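Local structure of cysteine protease-like VirA (Shigella flexneri, 3EB8) at residues 21-26 against 37-42; 53-58 against 68-73; 33-38 against 47-52; 238-243 against 321-326; 110-115 against 352-357. The protein is a secreted Shigella virulence effector needed for entry into epithelial cells and later spread within and between them, reported to bind alpha-tubulin though its protease activity is disputed. All blocks are in the same frame, centred on the assembly; numbering follows the deposited sequence.

Contact 1 (21-26 against 37-42)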
# COMPACT_ATOMS: atom_id res chain seq x y z
N ASP A 21 1.79 4.01 -16.48
CA ASP A 21 0.84 4.38 -15.44
C ASP A 21 -0.58 4.05 -15.92
O ASP A 21 -1.40 3.54 -15.17
CB ASP A 21 0.96 5.86 -15.07
CG ASP A 21 2.26 6.19 -14.32
OD1 ASP A 21 3.14 5.29 -14.16
OD2 ASP A 21 2.39 7.36 -13.90
N SER A 22 -0.82 4.33 -17.20
CA SER A 22 -2.02 3.91 -17.92
C SER A 22 -2.38 2.43 -17.73
O SER A 22 -3.51 2.03 -17.97
CB SER A 22 -1.83 4.19 -19.41
OG SER A 22 -1.96 5.58 -19.68
N PHE A 23 -1.41 1.63 -17.30
CA PHE A 23 -1.63 0.20 -17.15
C PHE A 23 -2.43 -0.09 -15.89
O PHE A 23 -2.10 0.41 -14.81
CB PHE A 23 -0.31 -0.58 -17.18
CG PHE A 23 0.22 -0.81 -18.57
CD1 PHE A 23 1.06 0.11 -19.16
CD2 PHE A 23 -0.14 -1.95 -19.28
CE1 PHE A 23 1.54 -0.08 -20.45
CE2 PHE A 23 0.33 -2.16 -20.58
CZ PHE A 23 1.17 -1.23 -21.16
N SER A 24 -3.48 -0.89 -16.03
CA SER A 24 -4.33 -1.26 -14.91
C SER A 24 -4.51 -2.76 -14.87
O SER A 24 -4.47 -3.41 -15.92
CB SER A 24 -5.69 -0.58 -15.05
OG SER A 24 -5.54 0.79 -15.40
N PRO A 25 -4.70 -3.32 -13.68
CA PRO A 25 -4.95 -4.76 -13.53
C PRO A 25 -6.16 -5.15 -14.36
O PRO A 25 -7.13 -4.39 -14.44
CB PRO A 25 -5.27 -4.92 -12.04
CG PRO A 25 -4.71 -3.73 -11.39
CD PRO A 25 -4.77 -2.61 -12.39
N SER A 26 -6.11 -6.33 -14.97
CA SER A 26 -7.25 -6.80 -15.73
C SER A 26 -8.12 -7.73 -14.88
O SER A 26 -7.75 -8.87 -14.62
CB SER A 26 -6.78 -7.47 -17.01
OG SER A 26 -6.13 -6.52 -17.83
N ALA A 37 -2.78 -7.33 -17.10
CA ALA A 37 -2.87 -5.88 -17.19
C ALA A 37 -3.25 -5.39 -18.58
O ALA A 37 -3.07 -6.08 -19.58
CB ALA A 37 -1.59 -5.23 -16.75
N HIS A 38 -3.79 -4.17 -18.64
CA HIS A 38 -4.17 -3.57 -19.90
C HIS A 38 -3.98 -2.07 -19.87
O HIS A 38 -4.04 -1.44 -18.82
CB HIS A 38 -5.63 -3.85 -20.21
CG HIS A 38 -6.56 -3.18 -19.25
ND1 HIS A 38 -7.00 -3.79 -18.10
CD2 HIS A 38 -7.09 -1.94 -19.25
CE1 HIS A 38 -7.79 -2.96 -17.45
NE2 HIS A 38 -7.86 -1.83 -18.12
N ALA A 39 -3.78 -1.50 -21.05
CA ALA A 39 -3.74 -0.06 -21.20
C ALA A 39 -4.51 0.29 -22.46
O ALA A 39 -4.30 -0.29 -23.51
CB ALA A 39 -2.31 0.44 -21.29
N ASN A 40 -5.45 1.20 -22.33
CA ASN A 40 -6.24 1.62 -23.46
C ASN A 40 -5.94 3.09 -23.67
O ASN A 40 -6.36 3.94 -22.89
CB ASN A 40 -7.73 1.39 -23.21
CG ASN A 40 -8.05 -0.07 -22.86
OD1 ASN A 40 -7.44 -0.98 -23.42
ND2 ASN A 40 -8.98 -0.28 -21.93
N ILE A 41 -5.19 3.36 -24.73
CA ILE A 41 -4.84 4.73 -25.08
C ILE A 41 -5.36 5.13 -26.45
O ILE A 41 -4.85 4.71 -27.48
CB ILE A 41 -3.32 4.97 -24.96
CG1 ILE A 41 -2.91 4.82 -23.48
CG2 ILE A 41 -2.95 6.36 -25.54
CD1 ILE A 41 -1.52 4.24 -23.27
N ASP A 42 -6.44 5.91 -26.43
CA ASP A 42 -6.95 6.59 -27.61
C ASP A 42 -7.03 5.71 -28.85
O ASP A 42 -6.51 6.07 -29.90
CB ASP A 42 -6.10 7.84 -27.88
CG ASP A 42 -5.79 8.61 -26.61
OD1 ASP A 42 -6.65 8.67 -25.70
OD2 ASP A 42 -4.67 9.17 -26.51

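Contact 2 (53-58 against 68-73)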
# COMPACT_ATOMS: atom_id res chain seq x y z
N GLY A 53 4.13 -18.62 -16.59
CA GLY A 53 5.16 -17.73 -16.10
C GLY A 53 5.87 -16.90 -17.16
O GLY A 53 6.75 -16.11 -16.83
N ILE A 54 5.51 -17.08 -18.43
CA ILE A 54 6.08 -16.28 -19.51
C ILE A 54 5.16 -15.12 -19.89
O ILE A 54 3.96 -15.31 -20.14
CB ILE A 54 6.33 -17.11 -20.77
CG1 ILE A 54 7.23 -18.31 -20.46
CG2 ILE A 54 6.93 -16.25 -21.85
CD1 ILE A 54 7.33 -19.31 -21.61
N CYS A 55 5.73 -13.92 -19.94
CA CYS A 55 4.96 -12.72 -20.26
C CYS A 55 4.99 -12.38 -21.75
O CYS A 55 6.05 -12.25 -22.36
CB CYS A 55 5.48 -11.52 -19.46
SG CYS A 55 4.56 -9.98 -19.76
N SER A 56 3.80 -12.25 -22.33
CA SER A 56 3.66 -11.80 -23.71
C SER A 56 2.92 -10.47 -23.72
O SER A 56 2.09 -10.19 -22.85
CB SER A 56 2.92 -12.83 -24.57
OG SER A 56 3.58 -14.08 -24.53
N VAL A 57 3.24 -9.65 -24.72
CA VAL A 57 2.60 -8.36 -24.89
C VAL A 57 1.78 -8.35 -26.17
O VAL A 57 2.27 -8.70 -27.24
CB VAL A 57 3.63 -7.24 -24.95
CG1 VAL A 57 2.93 -5.89 -25.00
CG2 VAL A 57 4.58 -7.35 -23.75
N PHE A 58 0.52 -7.95 -26.05
CA PHE A 58 -0.36 -7.88 -27.21
C PHE A 58 -0.71 -6.44 -27.53
O PHE A 58 -1.14 -5.67 -26.65
CB PHE A 58 -1.62 -8.70 -26.97
CG PHE A 58 -1.38 -10.17 -26.91
CD1 PHE A 58 -0.90 -10.77 -25.75
CD2 PHE A 58 -1.64 -10.97 -28.01
CE1 PHE A 58 -0.68 -12.12 -25.70
CE2 PHE A 58 -1.43 -12.33 -27.97
CZ PHE A 58 -0.95 -12.91 -26.81
N THR A 68 4.35 -10.10 -28.69
CA THR A 68 5.76 -10.33 -28.47
C THR A 68 5.94 -11.08 -27.17
O THR A 68 5.28 -10.77 -26.17
CB THR A 68 6.53 -9.00 -28.40
OG1 THR A 68 6.57 -8.40 -29.70
CG2 THR A 68 7.96 -9.25 -27.90
N GLN A 69 6.81 -12.06 -27.18
CA GLN A 69 7.09 -12.82 -25.98
C GLN A 69 8.36 -12.26 -25.37
O GLN A 69 9.39 -12.14 -26.04
CB GLN A 69 7.25 -14.30 -26.33
CG GLN A 69 7.08 -15.26 -25.16
CD GLN A 69 7.34 -16.69 -25.56
OE1 GLN A 69 6.66 -17.62 -25.09
NE2 GLN A 69 8.32 -16.89 -26.43
N LEU A 70 8.30 -11.88 -24.09
CA LEU A 70 9.46 -11.29 -23.42
C LEU A 70 10.36 -12.35 -22.81
O LEU A 70 9.87 -13.34 -22.24
CB LEU A 70 9.01 -10.34 -22.31
CG LEU A 70 7.91 -9.32 -22.55
CD1 LEU A 70 7.74 -8.47 -21.31
CD2 LEU A 70 8.20 -8.43 -23.74
N SER A 71 11.67 -12.15 -22.90
CA SER A 71 12.62 -12.97 -22.13
C SER A 71 12.47 -12.61 -20.66
O SER A 71 11.86 -11.59 -20.33
CB SER A 71 14.05 -12.69 -22.57
OG SER A 71 14.41 -11.36 -22.20
N SER A 72 13.05 -13.43 -19.78
CA SER A 72 12.90 -13.17 -18.35
C SER A 72 13.45 -11.79 -17.99
O SER A 72 12.94 -11.12 -17.08
CB SER A 72 13.59 -14.25 -17.51
OG SER A 72 14.79 -13.75 -16.95
N LYS A 73 14.47 -11.36 -18.72
CA LYS A 73 15.08 -10.06 -18.47
C LYS A 73 14.14 -8.92 -18.86
O LYS A 73 13.88 -8.00 -18.07
CB LYS A 73 16.39 -9.93 -19.24
CG LYS A 73 16.99 -8.53 -19.25
CD LYS A 73 18.38 -8.54 -19.87
CE LYS A 73 18.95 -7.13 -20.02
NZ LYS A 73 20.26 -7.10 -20.72

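Contact 3 (33-38 against 47-52)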
# COMPACT_ATOMS: atom_id res chain seq x y z
N ASP A 33 -6.47 -14.42 -22.68
CA ASP A 33 -6.05 -15.53 -21.83
C ASP A 33 -4.76 -15.17 -21.11
O ASP A 33 -3.78 -14.78 -21.73
CB ASP A 33 -5.84 -16.81 -22.64
CG ASP A 33 -7.15 -17.45 -23.07
OD1 ASP A 33 -8.11 -16.71 -23.38
OD2 ASP A 33 -7.21 -18.70 -23.09
N GLY A 34 -4.76 -15.30 -19.79
CA GLY A 34 -3.57 -15.02 -19.00
C GLY A 34 -3.29 -13.54 -18.82
O GLY A 34 -2.31 -13.16 -18.18
N GLU A 35 -4.15 -12.69 -19.38
CA GLU A 35 -3.99 -11.24 -19.24
C GLU A 35 -4.10 -10.77 -17.80
O GLU A 35 -5.06 -11.10 -17.10
CB GLU A 35 -5.01 -10.50 -20.11
CG GLU A 35 -4.99 -9.00 -19.93
CD GLU A 35 -6.04 -8.31 -20.79
OE1 GLU A 35 -6.33 -8.82 -21.89
OE2 GLU A 35 -6.57 -7.26 -20.36
N PHE A 36 -3.11 -9.99 -17.36
CA PHE A 36 -3.08 -9.49 -16.00
C PHE A 36 -3.10 -7.96 -15.98
O PHE A 36 -3.40 -7.36 -14.95
CB PHE A 36 -1.86 -10.02 -15.24
CG PHE A 36 -0.55 -9.55 -15.80
CD1 PHE A 36 0.02 -8.37 -15.34
CD2 PHE A 36 0.11 -10.27 -16.76
CE1 PHE A 36 1.21 -7.92 -15.84
CE2 PHE A 36 1.31 -9.83 -17.27
CZ PHE A 36 1.86 -8.65 -16.80
N ALA A 37 -2.78 -7.33 -17.10
CA ALA A 37 -2.87 -5.88 -17.19
C ALA A 37 -3.25 -5.39 -18.58
O ALA A 37 -3.07 -6.08 -19.58
CB ALA A 37 -1.59 -5.23 -16.75
N HIS A 38 -3.79 -4.17 -18.64
CA HIS A 38 -4.17 -3.57 -19.90
C HIS A 38 -3.98 -2.07 -19.87
O HIS A 38 -4.04 -1.44 -18.82
CB HIS A 38 -5.63 -3.85 -20.21
CG HIS A 38 -6.56 -3.18 -19.25
ND1 HIS A 38 -7.00 -3.79 -18.10
CD2 HIS A 38 -7.09 -1.94 -19.25
CE1 HIS A 38 -7.79 -2.96 -17.45
NE2 HIS A 38 -7.86 -1.83 -18.12
N ARG A 47 -2.20 -5.36 -24.00
CA ARG A 47 -2.54 -6.36 -23.01
C ARG A 47 -1.29 -7.10 -22.61
O ARG A 47 -0.50 -7.51 -23.46
CB ARG A 47 -3.57 -7.33 -23.56
CG ARG A 47 -4.73 -6.67 -24.25
CD ARG A 47 -5.52 -5.77 -23.31
NE ARG A 47 -6.69 -5.24 -23.99
CZ ARG A 47 -7.81 -5.92 -24.19
NH1 ARG A 47 -7.91 -7.17 -23.76
NH2 ARG A 47 -8.83 -5.35 -24.82
N LEU A 48 -1.10 -7.27 -21.31
CA LEU A 48 0.04 -8.01 -20.80
C LEU A 48 -0.45 -9.34 -20.27
O LEU A 48 -1.30 -9.38 -19.37
CB LEU A 48 0.71 -7.23 -19.69
CG LEU A 48 0.97 -5.78 -20.05
CD1 LEU A 48 1.59 -5.02 -18.87
CD2 LEU A 48 1.86 -5.70 -21.27
N CYS A 49 0.07 -10.43 -20.82
CA CYS A 49 -0.40 -11.75 -20.44
C CYS A 49 0.72 -12.63 -19.92
O CYS A 49 1.86 -12.52 -20.36
CB CYS A 49 -1.09 -12.43 -21.63
SG CYS A 49 -2.42 -11.46 -22.33
N LEU A 50 0.38 -13.49 -18.97
CA LEU A 50 1.28 -14.50 -18.46
C LEU A 50 0.75 -15.86 -18.87
O LEU A 50 -0.44 -16.13 -18.77
CB LEU A 50 1.36 -14.41 -16.93
CG LEU A 50 2.39 -13.40 -16.44
CD1 LEU A 50 2.06 -12.90 -15.06
CD2 LEU A 50 3.77 -14.03 -16.47
N ASN A 51 1.64 -16.70 -19.37
CA ASN A 51 1.30 -18.07 -19.68
C ASN A 51 2.45 -18.95 -19.22
O ASN A 51 3.57 -18.84 -19.72
CB ASN A 51 1.01 -18.23 -21.17
CG ASN A 51 -0.04 -17.22 -21.66
OD1 ASN A 51 -1.24 -17.40 -21.44
ND2 ASN A 51 0.43 -16.16 -22.32
N LYS A 52 2.18 -19.80 -18.24
CA LYS A 52 3.23 -20.62 -17.64
C LYS A 52 4.42 -19.74 -17.23
O LYS A 52 5.57 -20.06 -17.50
CB LYS A 52 3.65 -21.74 -18.59
CG LYS A 52 2.54 -22.76 -18.85
CD LYS A 52 3.10 -24.13 -19.15
CE LYS A 52 2.09 -25.22 -18.82
NZ LYS A 52 2.68 -26.59 -18.90

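Contact 4 (238-243 against 321-326)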
# COMPACT_ATOMS: atom_id res chain seq x y z
N GLN A 238 -2.51 -3.92 12.85
CA GLN A 238 -1.28 -4.70 12.66
C GLN A 238 -1.48 -6.00 11.86
O GLN A 238 -0.56 -6.46 11.20
CB GLN A 238 -0.64 -5.02 14.00
CG GLN A 238 -1.57 -5.72 14.99
CD GLN A 238 -0.88 -6.05 16.31
OE1 GLN A 238 -1.10 -5.40 17.34
NE2 GLN A 238 -0.01 -7.07 16.28
N SER A 239 -2.68 -6.57 11.93
CA SER A 239 -2.98 -7.83 11.22
C SER A 239 -3.93 -7.61 10.04
O SER A 239 -4.54 -8.54 9.54
CB SER A 239 -3.58 -8.85 12.18
OG SER A 239 -2.76 -8.98 13.32
N LEU A 240 -4.02 -6.37 9.59
CA LEU A 240 -4.84 -6.03 8.43
C LEU A 240 -4.69 -7.01 7.26
O LEU A 240 -5.66 -7.32 6.58
CB LEU A 240 -4.51 -4.61 7.97
CG LEU A 240 -5.41 -4.06 6.87
CD1 LEU A 240 -6.80 -3.81 7.41
CD2 LEU A 240 -4.81 -2.77 6.34
N HIS A 241 -3.49 -7.51 7.02
CA HIS A 241 -3.19 -8.30 5.82
C HIS A 241 -3.39 -9.81 5.97
O HIS A 241 -3.31 -10.53 4.98
CB HIS A 241 -1.75 -8.08 5.35
CG HIS A 241 -0.72 -8.45 6.38
ND1 HIS A 241 -0.38 -7.62 7.43
CD2 HIS A 241 0.03 -9.57 6.53
CE1 HIS A 241 0.54 -8.21 8.17
NE2 HIS A 241 0.81 -9.39 7.64
N ILE A 242 -3.58 -10.31 7.17
CA ILE A 242 -3.72 -11.76 7.30
C ILE A 242 -5.13 -12.16 6.89
O ILE A 242 -6.03 -12.17 7.72
CB ILE A 242 -3.42 -12.24 8.73
CG1 ILE A 242 -2.10 -11.66 9.22
CG2 ILE A 242 -3.34 -13.76 8.76
CD1 ILE A 242 -0.93 -12.10 8.41
N THR A 243 -5.34 -12.46 5.61
CA THR A 243 -6.69 -12.70 5.12
C THR A 243 -6.95 -14.14 4.73
O THR A 243 -8.07 -14.50 4.41
CB THR A 243 -7.04 -11.79 3.91
OG1 THR A 243 -6.11 -12.04 2.84
CG2 THR A 243 -7.00 -10.32 4.30
N ILE A 321 4.16 -5.24 1.61
CA ILE A 321 2.91 -5.95 1.72
C ILE A 321 1.85 -4.89 1.66
O ILE A 321 1.77 -4.05 2.54
CB ILE A 321 2.80 -6.69 3.06
CG1 ILE A 321 3.96 -7.66 3.23
CG2 ILE A 321 1.48 -7.41 3.17
CD1 ILE A 321 3.90 -8.42 4.52
N GLU A 322 1.04 -4.91 0.61
CA GLU A 322 -0.01 -3.93 0.45
C GLU A 322 -1.40 -4.55 0.58
O GLU A 322 -1.68 -5.61 0.02
CB GLU A 322 0.13 -3.25 -0.91
CG GLU A 322 -1.08 -2.45 -1.34
CD GLU A 322 -0.83 -1.76 -2.67
OE1 GLU A 322 0.20 -2.06 -3.30
OE2 GLU A 322 -1.64 -0.92 -3.09
N THR A 323 -2.27 -3.87 1.33
CA THR A 323 -3.67 -4.24 1.40
C THR A 323 -4.52 -3.08 0.94
O THR A 323 -4.34 -1.95 1.39
CB THR A 323 -4.09 -4.57 2.81
OG1 THR A 323 -3.10 -5.40 3.42
CG2 THR A 323 -5.46 -5.28 2.81
N SER A 324 -5.45 -3.37 0.03
CA SER A 324 -6.40 -2.39 -0.45
C SER A 324 -7.84 -2.86 -0.20
O SER A 324 -8.13 -4.06 -0.26
CB SER A 324 -6.21 -2.19 -1.95
OG SER A 324 -6.57 -3.38 -2.61
N TYR A 325 -8.73 -1.90 0.03
CA TYR A 325 -10.12 -2.16 0.32
C TYR A 325 -10.96 -0.88 0.25
O TYR A 325 -10.44 0.25 0.23
CB TYR A 325 -10.26 -2.75 1.71
CG TYR A 325 -9.55 -1.96 2.76
CD1 TYR A 325 -10.20 -1.00 3.50
CD2 TYR A 325 -8.22 -2.19 3.03
CE1 TYR A 325 -9.53 -0.28 4.47
CE2 TYR A 325 -7.54 -1.48 3.99
CZ TYR A 325 -8.19 -0.54 4.71
OH TYR A 325 -7.49 0.15 5.68
N LEU A 326 -12.28 -1.08 0.24
CA LEU A 326 -13.26 -0.01 0.26
C LEU A 326 -13.85 0.15 1.66
O LEU A 326 -14.19 -0.84 2.31
CB LEU A 326 -14.40 -0.39 -0.68
CG LEU A 326 -14.86 0.58 -1.75
CD1 LEU A 326 -13.71 0.88 -2.70
CD2 LEU A 326 -16.02 -0.06 -2.49

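Contact 5 (110-115 against 352-357)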
# COMPACT_ATOMS: atom_id res chain seq x y z
N PRO A 110 17.70 4.89 1.19
CA PRO A 110 16.61 5.72 0.65
C PRO A 110 16.09 5.23 -0.71
O PRO A 110 14.88 5.26 -0.94
CB PRO A 110 17.26 7.09 0.49
CG PRO A 110 18.40 7.10 1.45
CD PRO A 110 18.89 5.68 1.52
N GLU A 111 16.98 4.78 -1.59
CA GLU A 111 16.54 4.31 -2.90
C GLU A 111 15.66 3.06 -2.78
O GLU A 111 14.70 2.90 -3.53
CB GLU A 111 17.72 4.02 -3.83
CG GLU A 111 18.59 5.23 -4.13
CD GLU A 111 19.61 5.52 -3.03
OE1 GLU A 111 19.51 4.91 -1.93
OE2 GLU A 111 20.51 6.36 -3.25
N VAL A 112 15.99 2.18 -1.84
CA VAL A 112 15.18 0.99 -1.62
C VAL A 112 13.78 1.39 -1.13
O VAL A 112 12.76 0.93 -1.65
CB VAL A 112 15.88 0.01 -0.64
CG1 VAL A 112 14.88 -0.93 0.01
CG2 VAL A 112 16.96 -0.76 -1.36
N ILE A 113 13.74 2.29 -0.15
CA ILE A 113 12.48 2.83 0.35
C ILE A 113 11.68 3.45 -0.78
O ILE A 113 10.49 3.16 -0.94
CB ILE A 113 12.73 3.90 1.44
CG1 ILE A 113 13.11 3.22 2.76
CG2 ILE A 113 11.51 4.77 1.64
CD1 ILE A 113 13.99 4.08 3.65
N GLU A 114 12.33 4.29 -1.57
CA GLU A 114 11.68 4.95 -2.70
C GLU A 114 11.13 3.95 -3.73
O GLU A 114 9.96 4.04 -4.13
CB GLU A 114 12.66 5.92 -3.38
CG GLU A 114 12.15 6.52 -4.65
CD GLU A 114 11.11 7.59 -4.40
OE1 GLU A 114 10.85 7.90 -3.21
OE2 GLU A 114 10.55 8.12 -5.39
N THR A 115 11.97 3.01 -4.13
CA THR A 115 11.57 1.95 -5.04
C THR A 115 10.39 1.16 -4.48
O THR A 115 9.45 0.88 -5.21
CB THR A 115 12.72 0.98 -5.29
OG1 THR A 115 13.83 1.69 -5.85
CG2 THR A 115 12.27 -0.16 -6.24
N ALA A 352 5.61 -7.62 -2.67
CA ALA A 352 6.79 -7.49 -3.49
C ALA A 352 8.04 -7.47 -2.62
O ALA A 352 8.00 -7.03 -1.47
CB ALA A 352 6.73 -6.23 -4.39
N ILE A 353 9.14 -7.94 -3.18
CA ILE A 353 10.44 -7.77 -2.56
C ILE A 353 11.23 -6.71 -3.33
O ILE A 353 11.28 -6.71 -4.56
CB ILE A 353 11.20 -9.10 -2.48
CG1 ILE A 353 10.55 -10.01 -1.43
CG2 ILE A 353 12.64 -8.87 -2.05
CD1 ILE A 353 11.16 -11.40 -1.37
N ILE A 354 11.81 -5.79 -2.57
CA ILE A 354 12.65 -4.74 -3.11
C ILE A 354 14.06 -4.95 -2.56
O ILE A 354 14.26 -4.98 -1.35
CB ILE A 354 12.11 -3.34 -2.76
CG1 ILE A 354 10.75 -3.11 -3.42
CG2 ILE A 354 13.09 -2.27 -3.17
CD1 ILE A 354 9.57 -3.73 -2.69
N SER A 355 15.02 -5.13 -3.46
CA SER A 355 16.39 -5.44 -3.07
C SER A 355 17.36 -4.33 -3.46
O SER A 355 17.23 -3.73 -4.54
CB SER A 355 16.84 -6.75 -3.74
OG SER A 355 18.20 -7.01 -3.49
N PRO A 356 18.35 -4.06 -2.57
CA PRO A 356 19.48 -3.22 -2.97
C PRO A 356 20.16 -3.94 -4.11
O PRO A 356 20.06 -5.18 -4.18
CB PRO A 356 20.40 -3.25 -1.74
CG PRO A 356 19.61 -3.82 -0.64
CD PRO A 356 18.55 -4.67 -1.25
N ASP A 357 20.83 -3.22 -5.00
CA ASP A 357 21.58 -3.89 -6.06
C ASP A 357 22.89 -4.41 -5.49
O ASP A 357 23.10 -4.23 -4.30
CB ASP A 357 21.83 -2.97 -7.24
CG ASP A 357 22.13 -3.75 -8.50
OD1 ASP A 357 22.59 -4.90 -8.36
OD2 ASP A 357 21.88 -3.24 -9.61

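Contact 1 (21-26 against 37-42)
Ser26 OG has two hydrogen-bond partners: His38 ND1, which donates to it across the contact at 2.9 Å, and Glu35 OE2. The site lies in the antiparallel hairpin of strands 24-25 and 35-41, at one border of a five-stranded sheet. The hydroxyl lies 3° out of the imidazole plane, at the ring edge, which should restrict rotation of the ring. His38 CG stands between its own backbone N and carbonyl carbon (chi1 66°), a setting that folds the ring back over the short strand; CE1 then comes within 3.4 Å of Pro25 O, and CE1 and NE2 pack near Ser24 CB.

The backbone evidence for the hairpin is the hydrogen-bonded pair Ser24 and His38. Ser24 N reaches His38 O at 2.9 Å with a fairly straight N-H, and His38 N returns the bond to Ser24 O. The neighbouring pair, Pro25 with Ala37, has no such bonds, and the CB of Pro25 is directed away from the partner strand.

Beyond the paired residues, Ser22 CB and OG rest against Ile41 CD1. Phe23 turns its ring to the buried side, toward Ile46 and Leu48 of strand 44-51. Ala39 CB sits almost exactly above the centre of that ring, 3.6 Å from the Phe23 centroid, in a CH-pi contact.

Contact 2 (53-58 against 68-73)
The antiparallel hairpin of strands 54-61 and 66-69 forms this contact, where the second strand runs out into the start of helix 72-81. Val57 and Thr68 are its hydrogen-bonded pair: Val57 N gives to Thr68 O at 2.7 Å, and Thr68 N answers to Val57 O with a more bent N-H (142°). Ser56 and Gln69 follow as a non-hydrogen-bonded pair. The ladder then runs one bond further, because Leu70 N still reaches Cys55 O at 2.9 Å, a straight approach at both the hydrogen and the carbonyl.

On the face carrying Cys55 and Val57, Leu70 does the touching. Its CG lies anti to the carbonyl carbon (chi1 -46°), which sends the two methyls back over strand 54-61. Leu70 CD1 meets Cys55 SG at 3.8 Å, while CD2 meets Val57 CG2 at an equal 3.8 Å. Tyr75 and Leu78 of helix 72-81 also touch Leu70, and Tyr75 packs on Cys55 as well.

The opposite face is more open to solvent. There the extended Gln69 lies aslant Ile54, its CG 3.5 Å from Ile54 CG2, and the same CG is 3.7 Å from Ser56 OG. Just past the strand, the Ser71 side chain caps a backbone N of the following helix. The arrangement is that of a beta hairpin whose outer strand passes, through an N-cap serine, into a helix.

Contact 3 (33-38 against 47-52)
A chi1 of 175° turns the extended Glu35 chain away from its own backbone N and sends it along the strand toward Arg47, whose chain bends at chi2 (-61°) and crosses it at a slant. These torsions build a salt bridge across the antiparallel hairpin of strands 35-41 and 44-51, next to a classic beta bulge. Arg47 NH1 donates to Glu35 OE1 at 3.0 Å, using the syn lone pair of that oxygen. The oxygen lies near the guanidinium plane, yet carboxylate and guanidinium planes stand 63° apart, a geometry of one bond and not of a matched pair. Second partners help set both groups: Met32 N also binds Glu35 OE1, Ser26 OG binds OE2, and Arg47 NE is bonded to Ser45 OG. Arg47 CD also lies against His38 CB on the same face.

In the bulge, Phe36 and Ala37 both oppose Leu48. Leu48 O takes a good bond from Phe36 N at 2.8 Å and a weak one from Ala37 N at 3.4 Å; Leu48 N gives back to Ala37 O. Phe36 lays one ring face over Leu48 CB, with CZ 3.4 Å from that atom, while Leu50 CD1 approaches obliquely. Leu48 CD1 extends the buried face to Ala37 CB at 3.8 Å. Cys49 SG packs on Glu35 CB. At the far end Gly34, with a positive phi, comes close to Leu50, where Leu50 N binds Gly34 O at 2.8 Å from well above the carbonyl plane.

Contact 4 (238-243 against 321-326)
Leu240 CD2 meets the ring of Tyr325 at CE2, 3.8 Å away, coming from the opposite direction to the tyrosine side chain, and is 4.0 Å from Thr323 CB. Here a type I beta turn, Ser239 to Ile242, rests on one face of strand 315-327 in the large mixed sheet. Three alternate residues of the strand, Ile321, Thr323 and Tyr325, have their CB directed toward the turn. Beside Leu240, His241 CB lies 3.6 Å from Thr323 OG1 and 4.0 Å from Ile321 CG2. All these contacts are of the van der Waals kind.

A torsion aims Leu240 at the strand: CG is placed anti to the backbone N (chi1 -173°), which carries CD2 to Thr323 and Tyr325. The turn itself is closed by Ile242 N bonding to Ser239 O at 3.1 Å.

A further shell holds the pieces in place. Tyr325 OH is hydrogen-bonded to Ser234 OG, near the end of helix 226-234, and Leu240 O accepts from Arg347 NH1, whose side chain also touches Thr323. Strands 300-312 and 348-356 flank strand 315-327 on its two edges. The turn belongs to the region 182-273, assigned to tubulin binding, so the contact joins one turn of that region to the sheet. Within the turn, Ile242 CG1 covers one face of the His241 ring, 3.9 Å above its plane and offset toward the rim.

Contact 5 (110-115 against 352-357)
Helix 110-115 lies over strand 352-356 at an axis separation of 8.2 Å, the two running nearly antiparallel at 157°, with Val112 and Pro356 the closest pair of CA atoms. Ile354 makes most of the contacts between them. With chi1 at -65° for CG1, the CG2 branch stands anti to the backbone N and meets Val112 O at 3.6 Å, Thr115 CG2 at 3.8 Å and Val112 CG1 at 3.9 Å. Val112 and Thr115 are three residues apart on the helix, which puts both on the side that faces the strand; the isoleucine slides past each of them. The other valine branch, Val112 CG2, sits beside the proline ring, 3.8 Å from Pro356 N.

This is helix-on-sheet packing in the core of the alpha/beta part of the molecule. Strand 348-356 runs parallel to strand 94-97 and antiparallel to strand 315-327, and Val112 also touches Ala97 and Ile318 of those two neighbours, so the helix spans several strands and not one alone.

Several polar atoms find partners within their own segment. Glu111 O takes both Thr115 N, at 2.8 Å, and Thr115 OG1, at an equal 2.8 Å, the two donors arriving from opposite faces of its carbonyl plane. The hydroxyl is turned to the helix backbone, and Thr115 CB and CG2 meet Ile354. Ser355, its CB directed away from the helix, gives its OG to Pro356 O at 2.7 Å, and that OG also has an outside partner in Thr312 OG1.

Contacts 1, 2 and 3 belong to one five-stranded antiparallel sheet; contacts 1 and 3 share strand 35-41, while contacts 2 and 3 join through the pairing of strands 44-51 and 54-61. Their chemistry is backbone ladder plus polar or charged side-chain bonds in contacts 1 and 3, with apolar packing on the other face, and contacts 1 and 2 lie at the sheet's two borders. Contacts 4 and 5 serve the other, mixed sheet, on neighbouring strands 315-327 and 348-356. Both are buried and rely on side-chain packing, one by a turn, the other by a helix. Contact 4 has its centre closest to the chain's centre, about 9 Å off, and contact 2 farthest, about 26 Å.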